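Local coordinates for protein dihydrodipicolinate synthase (Rhodopseudomonas palustris, PDB 3DZ1) that probably acts as a 4-hydroxy-tetrahydrodipicolinate synthase, a pyruvate-dependent TIM-barrel lyase of the DapA family serving lysine biosynthesis, at residues 49-53 / 54-58; 83-87 / 88-92; 129-132 / 133-137; 153-156 / 157-161; 285-288 / 289-293. All blocks are in the same frame, centred on the assembly; numbering follows the deposited sequence.

In the fold
Five short-range contacts follow one another along the chain; none nests in or crosses another. Interaction 1 folds the loop after strand 45-48, and interaction 2 the loop after strand 78-82 together with the start of helix 88-101; both touch the second subunit. Interaction 3 turns the end of helix 117-131 into strand 137-141, and interaction 4 lies within helix 152-161. Interactions 2 and 3 touch through Met91 and Ile131 and through Arg92 NH1 and Ala130 O, joining neighbouring barrel helices, while Trp137 meets Ile158 between interactions 3 and 4. Interaction 5 starts the C-terminal helix 289-301 beside the fourth subunit, its centre about 43 Å from that of interaction 4.

Interaction 1. Residues 49-53 / 54-58; sequences LGILG and EAPKL
Ala55 N reaches back to Gly50 O and Glu54 N to Ile51 O, folding residues 49-58 into a compact turn after strand 45-48, in a beta-alpha loop of the TIM barrel. Ala55 N to Gly50 O measures 2.9 Å and is fairly straight at 162°; the Glu54 amide comes from above the Ile51 carbonyl plane. Glu54 CB lies against the Gly53 carbonyl, and chi1 of -60° places Glu54 CG beside its backbone N, 3.7 Å from Gly53 C. The extended chain carries the buried carboxylate to Lys57, Lys266 and a water. Glu54 OE1 receives Lys57 NZ at 2.9 Å on its anti side, 31° out of the carboxylate plane, and also the amide of Arg281. Glu54 OE2 pairs with Lys266 and accepts from the water (2.8 Å), which also donates to Leu52 O. With an alanine here, the ammonium groups of Lys57 and Lys266 would probably lose their shared carboxylate, and the Arg281 amide and the water an acceptor. Leu49 CB meets Ala55 CB at 4.1 Å, and Leu49 CD2 touches Leu58 CD1. Pro56 also packs on Pro86 of the second subunit, while Pro56 CG meets Ile51 CD1 at 3.6 Å, the side chains crossing nearly at a right angle.

Interaction 2. Residues 83-87 / 88-92; sequences VSAPG and FAAMR
The backbone swings round at Gly87, the N-cap residue, whose O receives a weak hydrogen bond from Met91 N (3.4 Å, 154°) as the first turn of helix 88-101 forms. Met91, present as selenomethionine, supplies most of the side-chain contact. With CG anti to the backbone N (chi1 -179°) the chain runs back over the preceding loop, bringing Met91 CG to 3.4 Å from Val83 O and 3.8 Å from Val83 CG2; the two side chains cross nearly at a right angle. A bend at chi3 (-64°) then turns Met91 CE alongside the loop backbone, 3.9 Å from Ala85 N. This is a beta-alpha loop of the TIM barrel, leading from strand 78-82 into its helix, and the buried Met91 packs against it and also on Ile108 of the neighbouring strand and Tyr123 of helix 117-131. Ala85 points its methyl at the helix: Ala85 CB meets Ala90 CB at 4.2 Å and Met91 CB at 4.4 Å. Phe88 turns the other way, its CB resting against the Gly87 carbonyl carbon while the ring meets that of Tyr123 and packs on Pro283 of the second subunit.

Interaction 3. Residues 129-132 / 133-137; sequences EAIG and DDVPW
Ile131, in the last turn of helix 117-131, makes the apolar part of this contact with Val135 and Trp137. Its CG1 sits between the backbone N and the carbonyl carbon (chi1 64°), which swings Ile131 CD1 toward the chain that follows the turn, to 3.9 Å from Val135 CB and 4.0 Å from Val135 CG1. Ile131 CD1 also comes within 4.4 Å of Trp137 CB. At the backbone end of the residue, Ile131 O lies close beside Val135 CG2, at 3.3 Å. On strand 105-108, Ile131 packs on Ile108, Val135 on Val106 and Trp137 on both.

Gly132 then leaves the helix with a positive phi of 105°. A side chain would be jammed here against the preceding carbonyl and would collide with Asp134 OD1, which lies 3.6 Å from Gly132 CA. That carboxylate forms a salt bridge to Arg96, which probably steadies it beside the glycine. Gly132 O accepts Val135 N at 3.2 Å along a straight N-H...O path (167°), although the donor stands above the carbonyl plane. A water supplies a second bond to Gly132 O (2.7 Å) and also donates to Val135 O (2.8 Å), bridging the carbonyls of the turn's two end residues. Residues 132-135 thus make a type I beta turn, and from Trp137, whose ring meets that of Phe124, the chain runs on as strand 137-141. This is a helix-to-strand connection on the amino-terminal side of the parallel strands of a TIM barrel.

Interaction 4. Residues 153-156 / 157-161; sequences KVIR and QIVMD
Helix 152-161 is one of the helices packed outside the barrel, and Val154 with Ile158 and Ile155 with Val159 are i, i+4 pairs among its buried residues. Four backbone bonds of the same spacing hold the two turns together: Gln157 N to Lys153 O (3.0 Å), Ile158 N to Val154 O (2.9 Å), Val159 N to Ile155 O (3.0 Å) and Met160 N to Arg156 O (2.9 Å), the last reaching 170° at the hydrogen.

Ile158 leans back along the helix. Its CG1 stands beside the backbone N, anti to the carbonyl carbon (chi1 -66°), and therefore Ile158 CG1 passes close over Val154 O, at 3.1 Å; from there Ile158 CD1 goes on to meet Val154 CG1 at 3.9 Å. The next residue, Val159, likewise folds CG2 back over the preceding turn, near Ile155 O, and Val159 CG2 approaches Ile155 CG2 at 4.4 Å. Val154 and Ile158 face helix 117-131 through Ile120 and Phe124, Ile158 also reaches Leu139 of strand 137-141, and Ile155 packs on Leu182 of helix 176-188.

On another side, Met160, present as selenomethionine, places CG 3.2 Å from Arg156 O before its chain bends at chi2 and chi3. The guanidinium of Arg156 is engaged beyond the helix, in a cation-pi contact with Phe185 and a hydrogen bond from NH1 to Ser190. Such a helix, with buried branched aliphatic residues and more exposed polar ones, forms part of the beta-alpha-beta crossover that links the parallel strands 137-141 and 165-170 of the TIM barrel.

Interaction 5. Residues 285-288 / 289-293; sequences ASLT and DTARE
Thr288 and Arg292 carry most of the hydrogen bonding. Thr288 OG1 accepts Ala291 N at 3.1 Å (163°), and Thr288 O accepts Arg292 N at 3.0 Å. The side-chain bond follows from the threonine torsion: with chi1 at 58°, OG1 lies between the backbone N and the carbonyl carbon and faces the Ala291 amide in the first turn. A third bond, from Arg292 NH1 to Leu287 O at 2.9 Å, is weak, its angle at the hydrogen only 121°, although the carbonyl oxygen lies at the edge of the guanidinium, near its plane.

Thr288 is thus the N-cap of helix 289-301, the C-terminal helix that follows the barrel, and its OG1 is bonded as well to Glu177 of the fourth subunit. Glu293 forms a salt bridge to Arg238 of the same subunit, so the start of this helix lies at an interface of the tetramer.

Charge adds a bridge within the first turn, Arg292 NH2 to Asp289 OD1 at 2.9 Å. A bend at chi3 folds the guanidinium of Arg292 back over the helix start, with one face above Asp289 CA, 3.3 Å from the plane, and Thr288 O also over a face. Replacing Arg292 by alanine would probably leave Asp289 without this partner, Leu287 O without its weak bond and Leu287 CB without the packing of CG.

Apolar contacts centre on the buried Leu287, which points at the helix. Leu287 CB touches Arg292 CG at 3.6 Å, and Leu287 CD2 meets Ala291 CB at 4.0 Å, while its other neighbours include Val260 and Val264 of helix 260-271.

Interaction 1. Residues 49-53 / 54-58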
loop_
_atom_site.group_PDB
_atom_site.type_symbol
_atom_site.label_atom_id
_atom_site.label_comp_id
_atom_site.label_asym_id
_atom_site.label_seq_id
_atom_site.Cartn_x
_atom_site.Cartn_y
_atom_site.Cartn_z
ATOM N N LEU A 49 10.804 -22.187 -10.120
ATOM C CA LEU A 49 9.448 -21.819 -9.737
ATOM C C LEU A 49 9.403 -20.396 -9.197
ATOM O O LEU A 49 10.178 -19.544 -9.628
ATOM C CB LEU A 49 8.884 -22.814 -8.714
ATOM C CG LEU A 49 8.749 -24.244 -9.261
ATOM C CD1 LEU A 49 8.093 -25.142 -8.228
ATOM C CD2 LEU A 49 7.922 -24.221 -10.538
ATOM N N GLY A 50 8.504 -20.130 -8.258
ATOM C CA GLY A 50 8.397 -18.782 -7.733
ATOM C C GLY A 50 7.877 -17.834 -8.805
ATOM O O GLY A 50 7.507 -18.264 -9.901
ATOM N N ILE A 51 7.852 -16.542 -8.496
ATOM C CA ILE A 51 7.368 -15.530 -9.431
ATOM C C ILE A 51 8.092 -15.514 -10.775
ATOM O O ILE A 51 7.451 -15.536 -11.831
ATOM C CB ILE A 51 7.468 -14.117 -8.816
ATOM C CG1 ILE A 51 6.626 -14.047 -7.542
ATOM C CG2 ILE A 51 7.008 -13.074 -9.821
ATOM C CD1 ILE A 51 5.170 -14.407 -7.749
ATOM N N LEU A 52 9.420 -15.473 -10.743
ATOM C CA LEU A 52 10.197 -15.437 -11.975
ATOM C C LEU A 52 9.992 -16.664 -12.853
ATOM O O LEU A 52 10.210 -16.608 -14.065
ATOM C CB LEU A 52 11.683 -15.249 -11.663
ATOM C CG LEU A 52 12.052 -13.888 -11.057
ATOM C CD1 LEU A 52 13.565 -13.773 -10.950
ATOM C CD2 LEU A 52 11.513 -12.765 -11.921
ATOM N N GLY A 53 9.572 -17.767 -12.239
ATOM C CA GLY A 53 9.317 -18.985 -12.987
ATOM C C GLY A 53 7.837 -19.086 -13.317
ATOM O O GLY A 53 7.351 -20.134 -13.745
ATOM N N GLU A 54 7.121 -17.981 -13.111
ATOM C CA GLU A 54 5.685 -17.905 -13.376
ATOM C C GLU A 54 4.901 -19.009 -12.667
ATOM O O GLU A 54 3.884 -19.486 -13.175
ATOM C CB GLU A 54 5.426 -17.967 -14.887
ATOM C CG GLU A 54 6.075 -16.833 -15.671
ATOM C CD GLU A 54 5.888 -16.972 -17.175
ATOM O OE1 GLU A 54 4.766 -16.722 -17.672
ATOM O OE2 GLU A 54 6.866 -17.339 -17.862
ATOM N N ALA A 55 5.372 -19.405 -11.489
ATOM C CA ALA A 55 4.706 -20.452 -10.720
ATOM C C ALA A 55 3.226 -20.137 -10.465
ATOM O O ALA A 55 2.385 -21.035 -10.472
ATOM C CB ALA A 55 5.425 -20.672 -9.399
ATOM N N PRO A 56 2.890 -18.857 -10.227
ATOM C CA PRO A 56 1.480 -18.541 -9.983
ATOM C C PRO A 56 0.585 -18.885 -11.175
ATOM O O PRO A 56 -0.633 -18.996 -11.026
ATOM C CB PRO A 56 1.511 -17.044 -9.696
ATOM C CG PRO A 56 2.843 -16.866 -9.036
ATOM C CD PRO A 56 3.748 -17.700 -9.912
ATOM N N LYS A 57 1.196 -19.064 -12.347
ATOM C CA LYS A 57 0.467 -19.377 -13.579
ATOM C C LYS A 57 0.380 -20.874 -13.877
ATOM O O LYS A 57 -0.165 -21.276 -14.908
ATOM C CB LYS A 57 1.127 -18.678 -14.773
ATOM C CG LYS A 57 1.317 -17.181 -14.600
ATOM C CD LYS A 57 1.990 -16.582 -15.827
ATOM C CE LYS A 57 2.273 -15.104 -15.645
ATOM N NZ LYS A 57 3.004 -14.540 -16.813
ATOM N N LEU A 58 0.922 -21.690 -12.980
ATOM C CA LEU A 58 0.913 -23.141 -13.135
ATOM C C LEU A 58 -0.027 -23.751 -12.098
ATOM O O LEU A 58 -0.309 -23.130 -11.072
ATOM C CB LEU A 58 2.319 -23.695 -12.903
ATOM C CG LEU A 58 3.476 -23.117 -13.717
ATOM C CD1 LEU A 58 4.790 -23.628 -13.149
ATOM C CD2 LEU A 58 3.334 -23.502 -15.182
HETATM O O HOH W 1 9.185 -18.024 -16.479
#

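Interaction 2. Residues 83-87 / 88-92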
loop_
_atom_site.group_PDB
_atom_site.type_symbol
_atom_site.label_atom_id
_atom_site.label_comp_id
_atom_site.label_asym_id
_atom_site.label_seq_id
_atom_site.Cartn_x
_atom_site.Cartn_y
_atom_site.Cartn_z
ATOM N N VAL A 83 9.038 -21.978 -2.552
ATOM C CA VAL A 83 7.823 -22.576 -2.008
ATOM C C VAL A 83 6.879 -21.554 -1.389
ATOM O O VAL A 83 5.905 -21.926 -0.744
ATOM C CB VAL A 83 8.141 -23.661 -0.948
ATOM C CG1 VAL A 83 8.947 -24.781 -1.578
ATOM C CG2 VAL A 83 8.894 -23.052 0.218
ATOM N N SER A 84 7.166 -20.270 -1.585
ATOM C CA SER A 84 6.308 -19.215 -1.052
ATOM C C SER A 84 4.881 -19.510 -1.509
ATOM O O SER A 84 4.651 -19.830 -2.675
ATOM C CB SER A 84 6.759 -17.849 -1.571
ATOM O OG SER A 84 8.103 -17.590 -1.199
ATOM N N ALA A 85 3.925 -19.412 -0.593
ATOM C CA ALA A 85 2.538 -19.704 -0.932
ATOM C C ALA A 85 1.574 -18.970 -0.011
ATOM O O ALA A 85 1.972 -18.456 1.031
ATOM C CB ALA A 85 2.298 -21.206 -0.848
ATOM N N PRO A 86 0.289 -18.895 -0.400
ATOM C CA PRO A 86 -0.724 -18.215 0.411
ATOM C C PRO A 86 -0.996 -18.947 1.719
ATOM O O PRO A 86 -1.433 -18.343 2.697
ATOM C CB PRO A 86 -1.946 -18.204 -0.506
ATOM C CG PRO A 86 -1.337 -18.151 -1.868
ATOM C CD PRO A 86 -0.236 -19.173 -1.748
ATOM N N GLY A 87 -0.734 -20.249 1.727
ATOM C CA GLY A 87 -0.965 -21.039 2.923
ATOM C C GLY A 87 0.135 -22.047 3.182
ATOM O O GLY A 87 0.896 -22.393 2.276
ATOM N N PHE A 88 0.203 -22.530 4.418
ATOM C CA PHE A 88 1.231 -23.486 4.822
ATOM C C PHE A 88 1.078 -24.906 4.293
ATOM O O PHE A 88 2.067 -25.624 4.150
ATOM C CB PHE A 88 1.330 -23.524 6.349
ATOM C CG PHE A 88 1.783 -22.227 6.955
ATOM C CD1 PHE A 88 2.919 -21.581 6.477
ATOM C CD2 PHE A 88 1.083 -21.655 8.013
ATOM C CE1 PHE A 88 3.351 -20.384 7.046
ATOM C CE2 PHE A 88 1.509 -20.457 8.588
ATOM C CZ PHE A 88 2.644 -19.823 8.102
ATOM N N ALA A 89 -0.154 -25.320 4.011
ATOM C CA ALA A 89 -0.393 -26.669 3.503
ATOM C C ALA A 89 0.255 -26.843 2.132
ATOM O O ALA A 89 0.953 -27.827 1.882
ATOM C CB ALA A 89 -1.892 -26.940 3.418
ATOM N N ALA A 90 0.017 -25.884 1.243
ATOM C CA ALA A 90 0.587 -25.938 -0.095
ATOM C C ALA A 90 2.109 -25.852 -0.008
ATOM O O ALA A 90 2.824 -26.535 -0.741
ATOM C CB ALA A 90 0.045 -24.799 -0.938
HETATM N N MSE A 91 2.599 -25.011 0.897
HETATM C CA MSE A 91 4.031 -24.840 1.076
HETATM C C MSE A 91 4.678 -26.145 1.526
HETATM O O MSE A 91 5.720 -26.543 1.005
HETATM C CB MSE A 91 4.309 -23.745 2.109
HETATM C CG MSE A 91 5.790 -23.476 2.335
HETATM SE SE MSE A 91 6.107 -22.154 3.719
HETATM C CE MSE A 91 5.277 -20.644 2.838
ATOM N N ARG A 92 4.062 -26.812 2.496
ATOM C CA ARG A 92 4.613 -28.068 2.996
ATOM C C ARG A 92 4.648 -29.131 1.905
ATOM O O ARG A 92 5.636 -29.852 1.757
ATOM C CB ARG A 92 3.796 -28.589 4.180
ATOM C CG ARG A 92 4.335 -29.896 4.748
ATOM C CD ARG A 92 3.476 -30.422 5.889
ATOM N NE ARG A 92 3.901 -31.750 6.324
ATOM C CZ ARG A 92 5.031 -32.006 6.977
ATOM N NH1 ARG A 92 5.866 -31.021 7.282
ATOM N NH2 ARG A 92 5.330 -33.251 7.324
#

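Interaction 3. Residues 129-132 / 133-137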
loop_
_atom_site.group_PDB
_atom_site.type_symbol
_atom_site.label_atom_id
_atom_site.label_comp_id
_atom_site.label_asym_id
_atom_site.label_seq_id
_atom_site.Cartn_x
_atom_site.Cartn_y
_atom_site.Cartn_z
ATOM N N GLU A 129 7.934 -24.433 10.749
ATOM C CA GLU A 129 7.207 -25.501 11.422
ATOM C C GLU A 129 6.437 -26.279 10.360
ATOM O O GLU A 129 6.268 -27.495 10.459
ATOM C CB GLU A 129 6.236 -24.914 12.449
ATOM C CG GLU A 129 5.311 -25.936 13.084
ATOM C CD GLU A 129 4.339 -25.308 14.064
ATOM O OE1 GLU A 129 3.595 -24.388 13.658
ATOM O OE2 GLU A 129 4.318 -25.736 15.238
ATOM N N ALA A 130 5.991 -25.561 9.333
ATOM C CA ALA A 130 5.233 -26.147 8.237
ATOM C C ALA A 130 6.047 -27.071 7.331
ATOM O O ALA A 130 5.635 -28.200 7.065
ATOM C CB ALA A 130 4.602 -25.041 7.404
ATOM N N ILE A 131 7.192 -26.596 6.852
ATOM C CA ILE A 131 8.026 -27.400 5.962
ATOM C C ILE A 131 8.917 -28.401 6.690
ATOM O O ILE A 131 9.413 -29.346 6.079
ATOM C CB ILE A 131 8.940 -26.518 5.078
ATOM C CG1 ILE A 131 9.939 -25.759 5.954
ATOM C CG2 ILE A 131 8.097 -25.559 4.251
ATOM C CD1 ILE A 131 11.027 -25.058 5.173
ATOM N N GLY A 132 9.119 -28.189 7.988
ATOM C CA GLY A 132 9.963 -29.078 8.767
ATOM C C GLY A 132 11.299 -28.419 9.051
ATOM O O GLY A 132 11.898 -27.822 8.157
ATOM N N ASP A 133 11.773 -28.522 10.288
ATOM C CA ASP A 133 13.047 -27.905 10.665
ATOM C C ASP A 133 14.264 -28.562 10.018
ATOM O O ASP A 133 15.387 -28.077 10.153
ATOM C CB ASP A 133 13.215 -27.925 12.186
ATOM C CG ASP A 133 12.107 -27.184 12.903
ATOM O OD1 ASP A 133 11.809 -26.035 12.516
ATOM O OD2 ASP A 133 11.537 -27.750 13.859
ATOM N N ASP A 134 14.038 -29.661 9.310
ATOM C CA ASP A 134 15.117 -30.385 8.655
ATOM C C ASP A 134 15.366 -29.898 7.231
ATOM O O ASP A 134 16.337 -30.297 6.589
ATOM C CB ASP A 134 14.792 -31.882 8.631
ATOM C CG ASP A 134 13.481 -32.185 7.920
ATOM O OD1 ASP A 134 12.432 -31.660 8.349
ATOM O OD2 ASP A 134 13.500 -32.952 6.934
ATOM N N VAL A 135 14.487 -29.034 6.740
ATOM C CA VAL A 135 14.602 -28.520 5.383
ATOM C C VAL A 135 15.406 -27.223 5.288
ATOM O O VAL A 135 15.017 -26.197 5.850
ATOM C CB VAL A 135 13.200 -28.284 4.776
ATOM C CG1 VAL A 135 13.320 -27.764 3.347
ATOM C CG2 VAL A 135 12.401 -29.582 4.809
ATOM N N PRO A 136 16.550 -27.258 4.579
ATOM C CA PRO A 136 17.385 -26.062 4.425
ATOM C C PRO A 136 16.574 -25.043 3.639
ATOM O O PRO A 136 15.934 -25.398 2.649
ATOM C CB PRO A 136 18.579 -26.571 3.615
ATOM C CG PRO A 136 18.630 -28.034 3.933
ATOM C CD PRO A 136 17.171 -28.416 3.916
ATOM N N TRP A 137 16.578 -23.784 4.059
ATOM C CA TRP A 137 15.810 -22.805 3.311
ATOM C C TRP A 137 16.492 -21.463 3.134
ATOM O O TRP A 137 17.467 -21.138 3.821
ATOM C CB TRP A 137 14.416 -22.620 3.920
ATOM C CG TRP A 137 14.390 -22.085 5.319
ATOM C CD1 TRP A 137 14.706 -22.757 6.466
ATOM C CD2 TRP A 137 13.997 -20.769 5.718
ATOM N NE1 TRP A 137 14.530 -21.938 7.557
ATOM C CE2 TRP A 137 14.095 -20.711 7.125
ATOM C CE3 TRP A 137 13.568 -19.630 5.021
ATOM C CZ2 TRP A 137 13.779 -19.557 7.850
ATOM C CZ3 TRP A 137 13.254 -18.483 5.742
ATOM C CH2 TRP A 137 13.362 -18.457 7.144
HETATM O O HOH W 2 13.396 -25.540 8.034
#

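Interaction 4. Residues 153-156 / 157-161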
loop_
_atom_site.group_PDB
_atom_site.type_symbol
_atom_site.label_atom_id
_atom_site.label_comp_id
_atom_site.label_asym_id
_atom_site.label_seq_id
_atom_site.Cartn_x
_atom_site.Cartn_y
_atom_site.Cartn_z
ATOM N N LYS A 153 18.671 -6.682 12.017
ATOM C CA LYS A 153 18.387 -7.330 13.299
ATOM C C LYS A 153 17.233 -8.320 13.176
ATOM O O LYS A 153 17.237 -9.378 13.817
ATOM C CB LYS A 153 18.057 -6.283 14.373
ATOM C CG LYS A 153 19.245 -5.423 14.777
ATOM C CD LYS A 153 18.887 -4.442 15.882
ATOM C CE LYS A 153 20.118 -3.657 16.323
ATOM N NZ LYS A 153 19.811 -2.677 17.411
ATOM N N VAL A 154 16.238 -7.977 12.362
ATOM C CA VAL A 154 15.097 -8.866 12.159
ATOM C C VAL A 154 15.577 -10.095 11.398
ATOM O O VAL A 154 15.183 -11.225 11.695
ATOM C CB VAL A 154 13.956 -8.167 11.365
ATOM C CG1 VAL A 154 13.015 -9.208 10.763
ATOM C CG2 VAL A 154 13.168 -7.252 12.292
ATOM N N ILE A 155 16.431 -9.871 10.405
ATOM C CA ILE A 155 16.971 -10.972 9.628
ATOM C C ILE A 155 17.763 -11.883 10.560
ATOM O O ILE A 155 17.606 -13.102 10.522
ATOM C CB ILE A 155 17.889 -10.461 8.500
ATOM C CG1 ILE A 155 17.043 -9.757 7.435
ATOM C CG2 ILE A 155 18.681 -11.628 7.891
ATOM C CD1 ILE A 155 17.848 -9.054 6.363
ATOM N N ARG A 156 18.605 -11.285 11.402
ATOM C CA ARG A 156 19.411 -12.059 12.342
ATOM C C ARG A 156 18.536 -12.934 13.235
ATOM O O ARG A 156 18.853 -14.102 13.480
ATOM C CB ARG A 156 20.265 -11.130 13.210
ATOM C CG ARG A 156 21.034 -11.862 14.310
ATOM C CD ARG A 156 21.930 -10.916 15.092
ATOM N NE ARG A 156 21.165 -9.884 15.780
ATOM C CZ ARG A 156 21.707 -8.870 16.447
ATOM N NH1 ARG A 156 23.025 -8.747 16.516
ATOM N NH2 ARG A 156 20.928 -7.976 17.040
ATOM N N GLN A 157 17.439 -12.364 13.722
ATOM C CA GLN A 157 16.516 -13.098 14.578
ATOM C C GLN A 157 15.877 -14.268 13.834
ATOM O O GLN A 157 15.790 -15.377 14.363
ATOM C CB GLN A 157 15.433 -12.153 15.104
ATOM C CG GLN A 157 14.347 -12.830 15.923
ATOM C CD GLN A 157 13.614 -11.846 16.816
ATOM O OE1 GLN A 157 13.369 -10.702 16.427
ATOM N NE2 GLN A 157 13.254 -12.288 18.016
ATOM N N ILE A 158 15.426 -14.016 12.608
ATOM C CA ILE A 158 14.803 -15.056 11.792
ATOM C C ILE A 158 15.755 -16.233 11.626
ATOM O O ILE A 158 15.364 -17.394 11.775
ATOM C CB ILE A 158 14.446 -14.530 10.385
ATOM C CG1 ILE A 158 13.358 -13.466 10.487
ATOM C CG2 ILE A 158 13.998 -15.682 9.490
ATOM C CD1 ILE A 158 13.084 -12.746 9.181
ATOM N N VAL A 159 17.008 -15.926 11.310
ATOM C CA VAL A 159 18.017 -16.959 11.109
ATOM C C VAL A 159 18.329 -17.723 12.393
ATOM O O VAL A 159 18.307 -18.958 12.413
ATOM C CB VAL A 159 19.325 -16.351 10.564
ATOM C CG1 VAL A 159 20.411 -17.415 10.512
ATOM C CG2 VAL A 159 19.092 -15.771 9.169
HETATM N N MSE A 160 18.615 -16.993 13.466
HETATM C CA MSE A 160 18.944 -17.633 14.735
HETATM C C MSE A 160 17.761 -18.362 15.382
HETATM O O MSE A 160 17.957 -19.267 16.196
HETATM C CB MSE A 160 19.534 -16.602 15.702
HETATM C CG MSE A 160 20.836 -15.975 15.205
HETATM SE SE MSE A 160 22.232 -17.263 14.771
HETATM C CE MSE A 160 23.032 -17.427 16.533
ATOM N N ASP A 161 16.543 -17.967 15.025
ATOM C CA ASP A 161 15.341 -18.618 15.553
ATOM C C ASP A 161 15.125 -19.946 14.824
ATOM O O ASP A 161 14.444 -20.842 15.325
ATOM C CB ASP A 161 14.097 -17.753 15.322
ATOM C CG ASP A 161 13.861 -16.728 16.420
ATOM O OD1 ASP A 161 14.646 -16.671 17.389
ATOM O OD2 ASP A 161 12.870 -15.978 16.301
#

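Interaction 5. Residues 285-288 / 289-293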
loop_
_atom_site.group_PDB
_atom_site.type_symbol
_atom_site.label_atom_id
_atom_site.label_comp_id
_atom_site.label_asym_id
_atom_site.label_seq_id
_atom_site.Cartn_x
_atom_site.Cartn_y
_atom_site.Cartn_z
ATOM N N ALA A 285 2.697 -9.962 -21.351
ATOM C CA ALA A 285 2.797 -9.433 -22.706
ATOM C C ALA A 285 4.224 -9.484 -23.226
ATOM O O ALA A 285 5.172 -9.256 -22.478
ATOM C CB ALA A 285 2.276 -7.997 -22.747
ATOM N N SER A 286 4.363 -9.782 -24.515
ATOM C CA SER A 286 5.671 -9.862 -25.154
ATOM C C SER A 286 6.197 -8.470 -25.511
ATOM O O SER A 286 5.473 -7.478 -25.429
ATOM C CB SER A 286 5.584 -10.720 -26.417
ATOM O OG SER A 286 6.850 -10.825 -27.042
ATOM N N LEU A 287 7.464 -8.403 -25.903
ATOM C CA LEU A 287 8.076 -7.131 -26.266
ATOM C C LEU A 287 7.533 -6.591 -27.583
ATOM O O LEU A 287 7.255 -7.355 -28.511
ATOM C CB LEU A 287 9.593 -7.287 -26.396
ATOM C CG LEU A 287 10.400 -7.699 -25.165
ATOM C CD1 LEU A 287 11.847 -7.932 -25.574
ATOM C CD2 LEU A 287 10.304 -6.623 -24.094
ATOM N N THR A 288 7.383 -5.271 -27.659
ATOM C CA THR A 288 6.921 -4.627 -28.881
ATOM C C THR A 288 8.086 -4.722 -29.861
ATOM O O THR A 288 9.212 -5.029 -29.462
ATOM C CB THR A 288 6.618 -3.136 -28.659
ATOM O OG1 THR A 288 7.798 -2.482 -28.172
ATOM C CG2 THR A 288 5.494 -2.952 -27.654
ATOM N N ASP A 289 7.822 -4.462 -31.137
ATOM C CA ASP A 289 8.873 -4.503 -32.152
ATOM C C ASP A 289 10.008 -3.549 -31.769
ATOM O O ASP A 289 11.186 -3.874 -31.905
ATOM C CB ASP A 289 8.303 -4.091 -33.517
ATOM C CG ASP A 289 9.289 -4.303 -34.653
ATOM O OD1 ASP A 289 9.428 -5.454 -35.115
ATOM O OD2 ASP A 289 9.933 -3.320 -35.081
ATOM N N THR A 290 9.643 -2.367 -31.280
ATOM C CA THR A 290 10.634 -1.370 -30.885
ATOM C C THR A 290 11.475 -1.819 -29.693
ATOM O O THR A 290 12.693 -1.671 -29.704
ATOM C CB THR A 290 9.951 -0.032 -30.566
ATOM O OG1 THR A 290 9.342 0.474 -31.761
ATOM C CG2 THR A 290 10.955 0.984 -30.057
ATOM N N ALA A 291 10.827 -2.362 -28.667
ATOM C CA ALA A 291 11.550 -2.835 -27.492
ATOM C C ALA A 291 12.539 -3.926 -27.907
ATOM O O ALA A 291 13.665 -3.975 -27.410
ATOM C CB ALA A 291 10.571 -3.369 -26.448
ATOM N N ARG A 292 12.121 -4.793 -28.826
ATOM C CA ARG A 292 12.996 -5.858 -29.302
ATOM C C ARG A 292 14.227 -5.257 -29.969
ATOM O O ARG A 292 15.341 -5.730 -29.758
ATOM C CB ARG A 292 12.267 -6.776 -30.297
ATOM C CG ARG A 292 11.122 -7.579 -29.692
ATOM C CD ARG A 292 10.750 -8.768 -30.573
ATOM N NE ARG A 292 10.290 -8.375 -31.906
ATOM C CZ ARG A 292 9.048 -7.993 -32.188
ATOM N NH1 ARG A 292 8.132 -7.948 -31.231
ATOM N NH2 ARG A 292 8.715 -7.668 -33.432
ATOM N N GLU A 293 14.026 -4.213 -30.768
ATOM C CA GLU A 293 15.137 -3.550 -31.449
ATOM C C GLU A 293 16.087 -2.941 -30.419
ATOM O O GLU A 293 17.309 -3.041 -30.548
ATOM C CB GLU A 293 14.614 -2.446 -32.379
ATOM C CG GLU A 293 15.664 -1.819 -33.301
ATOM C CD GLU A 293 16.700 -0.985 -32.566
ATOM O OE1 GLU A 293 16.325 -0.290 -31.605
ATOM O OE2 GLU A 293 17.888 -1.006 -32.960
#